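Side-chain contact in general glycosylation pathway protein (Campylobacter jejuni, PDB 3AAG), which transfers a preassembled heptasaccharide from a lipid carrier to asparagine side chains of target proteins, here represented by its periplasmic C-terminal domain: residues 36-41 / 139-144. Sequence-based numbering, arbitrary orientation.
Sequences WDYGYP and YLYMPA
Pro143 sets its CG methylene over one face of the ring of Tyr38, the tyrosine of the WWDYG motif. The evidence for a CH-pi contact is the position of Pro143 CG, 4.0 Å from the centroid of the Tyr38 ring and 29° off its normal. That tilt displaces the methylene from the ring centre toward the CE2-CZ bond: Pro143 CG lies 3.6 Å from Tyr38 CE2 and 3.8 Å from Tyr38 CZ. Tyr38 reaches across because its CB points at 139-144 and its CG stands anti to the carbonyl carbon (chi1 -37°), carrying the ring away from the 3-10 turn. Nearer the backbone, Tyr38 CB meets the edge of the Tyr141 ring, 4.4 Å from Tyr141 CE2, a looser apolar contact. Tyr141 extends its ring toward the motif with CG anti to the backbone N (chi1 180°); one face is covered by Pro143 CD, 3.9 Å above the plane and toward the rim. The proline thus packs against both aromatic rings, while Tyr141 OH is hydrogen-bonded to Glu15 of helix 15-21. Asp37 CB lies over the opposite face of the Tyr38 ring, toward the rim. The contact therefore joins the motif to the chain leaving strand 138-140. Tyr38 also touches Met146, assigned by similarity to the MI motif, and approaches Ile149, which by similarity contacts the acceptor peptide. With only 116 Å² buried between the segments and no polar pair across them, the chemistry implies apolar and CH-pi packing without a polar grip, next to motifs that in this family define the pocket for the +2 Ser/Thr of the sequon.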
ATOM      1  N   TRP A  36      -8.341  -6.307   4.104  1.00  2.00           N
ATOM      2  CA  TRP A  36      -9.266  -7.191   4.816  1.00  2.00           C
ATOM      3  C   TRP A  36      -9.019  -8.675   4.551  1.00  2.08           C
ATOM      4  O   TRP A  36      -9.374  -9.522   5.369  1.00  2.14           O
ATOM      5  CB  TRP A  36     -10.722  -6.828   4.513  1.00  2.00           C
ATOM      6  CG  TRP A  36     -11.164  -7.173   3.121  1.00  2.00           C
ATOM      7  CD1 TRP A  36     -11.215  -6.334   2.048  1.00  2.00           C
ATOM      8  CD2 TRP A  36     -11.623  -8.448   2.656  1.00  2.00           C
ATOM      9  NE1 TRP A  36     -11.674  -7.005   0.943  1.00  2.00           N
ATOM     10  CE2 TRP A  36     -11.932  -8.305   1.288  1.00  2.00           C
ATOM     11  CE3 TRP A  36     -11.801  -9.696   3.261  1.00  2.00           C
ATOM     12  CZ2 TRP A  36     -12.410  -9.363   0.515  1.00  2.00           C
ATOM     13  CZ3 TRP A  36     -12.277 -10.746   2.491  1.00  2.00           C
ATOM     14  CH2 TRP A  36     -12.574 -10.572   1.134  1.00  2.00           C
ATOM     15  N   ASP A  37      -8.412  -8.984   3.410  1.00  2.29           N
ATOM     16  CA  ASP A  37      -8.069 -10.364   3.075  1.00  2.58           C
ATOM     17  C   ASP A  37      -7.162 -10.993   4.127  1.00  2.38           C
ATOM     18  O   ASP A  37      -7.050 -12.213   4.210  1.00  2.42           O
ATOM     19  CB  ASP A  37      -7.392 -10.434   1.704  1.00  2.93           C
ATOM     20  CG  ASP A  37      -8.380 -10.320   0.558  1.00  4.20           C
ATOM     21  OD1 ASP A  37      -8.094 -10.864  -0.532  1.00  5.00           O
ATOM     22  OD2 ASP A  37      -9.442  -9.686   0.748  1.00  5.84           O
ATOM     23  N   TYR A  38      -6.514 -10.156   4.929  1.00  2.18           N
ATOM     24  CA  TYR A  38      -5.591 -10.649   5.943  1.00  2.07           C
ATOM     25  C   TYR A  38      -6.128 -10.364   7.339  1.00  2.00           C
ATOM     26  O   TYR A  38      -5.487 -10.680   8.341  1.00  2.00           O
ATOM     27  CB  TYR A  38      -4.211 -10.017   5.756  1.00  2.07           C
ATOM     28  CG  TYR A  38      -3.830  -9.829   4.304  1.00  2.55           C
ATOM     29  CD1 TYR A  38      -3.813 -10.905   3.424  1.00  2.73           C
ATOM     30  CD2 TYR A  38      -3.488  -8.577   3.812  1.00  2.76           C
ATOM     31  CE1 TYR A  38      -3.466 -10.738   2.097  1.00  2.88           C
ATOM     32  CE2 TYR A  38      -3.139  -8.401   2.485  1.00  2.82           C
ATOM     33  CZ  TYR A  38      -3.132  -9.483   1.632  1.00  3.13           C
ATOM     34  OH  TYR A  38      -2.786  -9.306   0.310  1.00  3.66           O
ATOM     35  N   GLY A  39      -7.314  -9.769   7.396  1.00  2.00           N
ATOM     36  CA  GLY A  39      -7.945  -9.446   8.668  1.00  2.00           C
ATOM     37  C   GLY A  39      -7.959 -10.619   9.630  1.00  2.00           C
ATOM     38  O   GLY A  39      -7.527 -10.500  10.775  1.00  2.00           O
ATOM     39  N   TYR A  40      -8.457 -11.760   9.167  1.00  2.00           N
ATOM     40  CA  TYR A  40      -8.597 -12.920  10.035  1.00  2.00           C
ATOM     41  C   TYR A  40      -7.255 -13.526  10.437  1.00  2.00           C
ATOM     42  O   TYR A  40      -6.989 -13.714  11.624  1.00  2.00           O
ATOM     43  CB  TYR A  40      -9.519 -13.969   9.414  1.00  2.00           C
ATOM     44  CG  TYR A  40     -10.981 -13.609   9.539  1.00  2.00           C
ATOM     45  CD1 TYR A  40     -11.802 -13.544   8.421  1.00  2.00           C
ATOM     46  CD2 TYR A  40     -11.536 -13.315  10.778  1.00  2.00           C
ATOM     47  CE1 TYR A  40     -13.140 -13.207   8.535  1.00  2.00           C
ATOM     48  CE2 TYR A  40     -12.868 -12.978  10.901  1.00  2.00           C
ATOM     49  CZ  TYR A  40     -13.665 -12.926   9.778  1.00  2.00           C
ATOM     50  OH  TYR A  40     -14.993 -12.591   9.903  1.00  2.00           O
ATOM     51  N   PRO A  41      -6.397 -13.826   9.451  1.00  2.00           N
ATOM     52  CA  PRO A  41      -5.075 -14.341   9.783  1.00  2.00           C
ATOM     53  C   PRO A  41      -4.401 -13.501  10.864  1.00  2.00           C
ATOM     54  O   PRO A  41      -3.883 -14.046  11.839  1.00  2.00           O
ATOM     55  CB  PRO A  41      -4.317 -14.222   8.463  1.00  2.00           C
ATOM     56  CG  PRO A  41      -5.369 -14.365   7.426  1.00  2.00           C
ATOM     57  CD  PRO A  41      -6.606 -13.727   7.996  1.00  2.00           C
ATOM     58  N   TYR A 139       0.313  -0.899  13.961  1.00 10.51           N
ATOM     59  CA  TYR A 139       1.277  -1.490  13.041  1.00  9.98           C
ATOM     60  C   TYR A 139       0.710  -1.576  11.629  1.00  9.91           C
ATOM     61  O   TYR A 139      -0.471  -1.865  11.442  1.00  9.83           O
ATOM     62  CB  TYR A 139       1.689  -2.880  13.517  1.00  9.76           C
ATOM     63  CG  TYR A 139       2.230  -2.915  14.927  1.00  9.22           C
ATOM     64  CD1 TYR A 139       1.385  -2.793  16.021  1.00  8.55           C
ATOM     65  CD2 TYR A 139       3.588  -3.078  15.164  1.00  8.70           C
ATOM     66  CE1 TYR A 139       1.878  -2.828  17.309  1.00  8.11           C
ATOM     67  CE2 TYR A 139       4.088  -3.113  16.447  1.00  8.30           C
ATOM     68  CZ  TYR A 139       3.231  -2.989  17.516  1.00  8.24           C
ATOM     69  OH  TYR A 139       3.733  -3.023  18.796  1.00  8.67           O
ATOM     70  N   LEU A 140       1.561  -1.322  10.640  1.00  9.81           N
ATOM     71  CA  LEU A 140       1.224  -1.600   9.252  1.00  9.73           C
ATOM     72  C   LEU A 140       1.744  -2.968   8.839  1.00  9.69           C
ATOM     73  O   LEU A 140       2.905  -3.300   9.080  1.00  9.73           O
ATOM     74  CB  LEU A 140       1.809  -0.528   8.332  1.00  9.77           C
ATOM     75  CG  LEU A 140       1.060   0.802   8.281  1.00 10.01           C
ATOM     76  CD1 LEU A 140       1.055   1.456   9.654  1.00 10.54           C
ATOM     77  CD2 LEU A 140       1.698   1.719   7.249  1.00 10.77           C
ATOM     78  N   TYR A 141       0.877  -3.755   8.214  1.00  9.69           N
ATOM     79  CA  TYR A 141       1.273  -5.037   7.645  1.00  9.64           C
ATOM     80  C   TYR A 141       1.163  -4.984   6.126  1.00  9.69           C
ATOM     81  O   TYR A 141       0.088  -4.745   5.583  1.00  9.61           O
ATOM     82  CB  TYR A 141       0.390  -6.154   8.203  1.00  9.53           C
ATOM     83  CG  TYR A 141       0.723  -7.531   7.682  1.00  9.23           C
ATOM     84  CD1 TYR A 141       1.971  -8.096   7.900  1.00  9.23           C
ATOM     85  CD2 TYR A 141      -0.218  -8.272   6.980  1.00  8.88           C
ATOM     86  CE1 TYR A 141       2.276  -9.360   7.430  1.00  8.81           C
ATOM     87  CE2 TYR A 141       0.077  -9.535   6.506  1.00  8.69           C
ATOM     88  CZ  TYR A 141       1.323 -10.074   6.734  1.00  8.60           C
ATOM     89  OH  TYR A 141       1.620 -11.330   6.263  1.00  8.79           O
HETATM   90  N   MSE A 142       2.282  -5.200   5.446  1.00  9.95           N
HETATM   91  CA  MSE A 142       2.323  -5.131   3.992  1.00 10.29           C
HETATM   92  C   MSE A 142       3.034  -6.346   3.411  1.00 10.02           C
HETATM   93  O   MSE A 142       4.261  -6.372   3.324  1.00 10.03           O
HETATM   94  CB  MSE A 142       3.037  -3.858   3.539  1.00 10.59           C
HETATM   95  CG  MSE A 142       2.755  -2.647   4.397  1.00 12.28           C
HETATM   96 SE   MSE A 142       3.495  -1.024   3.616  1.00 17.34          SE
HETATM   97  CE  MSE A 142       5.341  -1.200   4.214  1.00 15.82           C
ATOM     98  N   PRO A 143       2.260  -7.364   3.014  1.00  9.88           N
ATOM     99  CA  PRO A 143       2.818  -8.564   2.401  1.00  9.84           C
ATOM    100  C   PRO A 143       3.112  -8.367   0.917  1.00  9.73           C
ATOM    101  O   PRO A 143       2.426  -7.600   0.246  1.00  9.75           O
ATOM    102  CB  PRO A 143       1.703  -9.593   2.587  1.00  9.78           C
ATOM    103  CG  PRO A 143       0.453  -8.787   2.586  1.00  9.99           C
ATOM    104  CD  PRO A 143       0.800  -7.447   3.187  1.00  9.86           C
ATOM    105  N   ALA A 144       4.126  -9.061   0.413  1.00  9.75           N
ATOM    106  CA  ALA A 144       4.396  -9.083  -1.019  1.00  9.73           C
ATOM    107  C   ALA A 144       3.134  -9.405  -1.818  1.00  9.79           C
ATOM    108  O   ALA A 144       2.764  -8.671  -2.733  1.00  9.90           O
ATOM    109  CB  ALA A 144       5.495 -10.083  -1.333  1.00  9.62           C
TER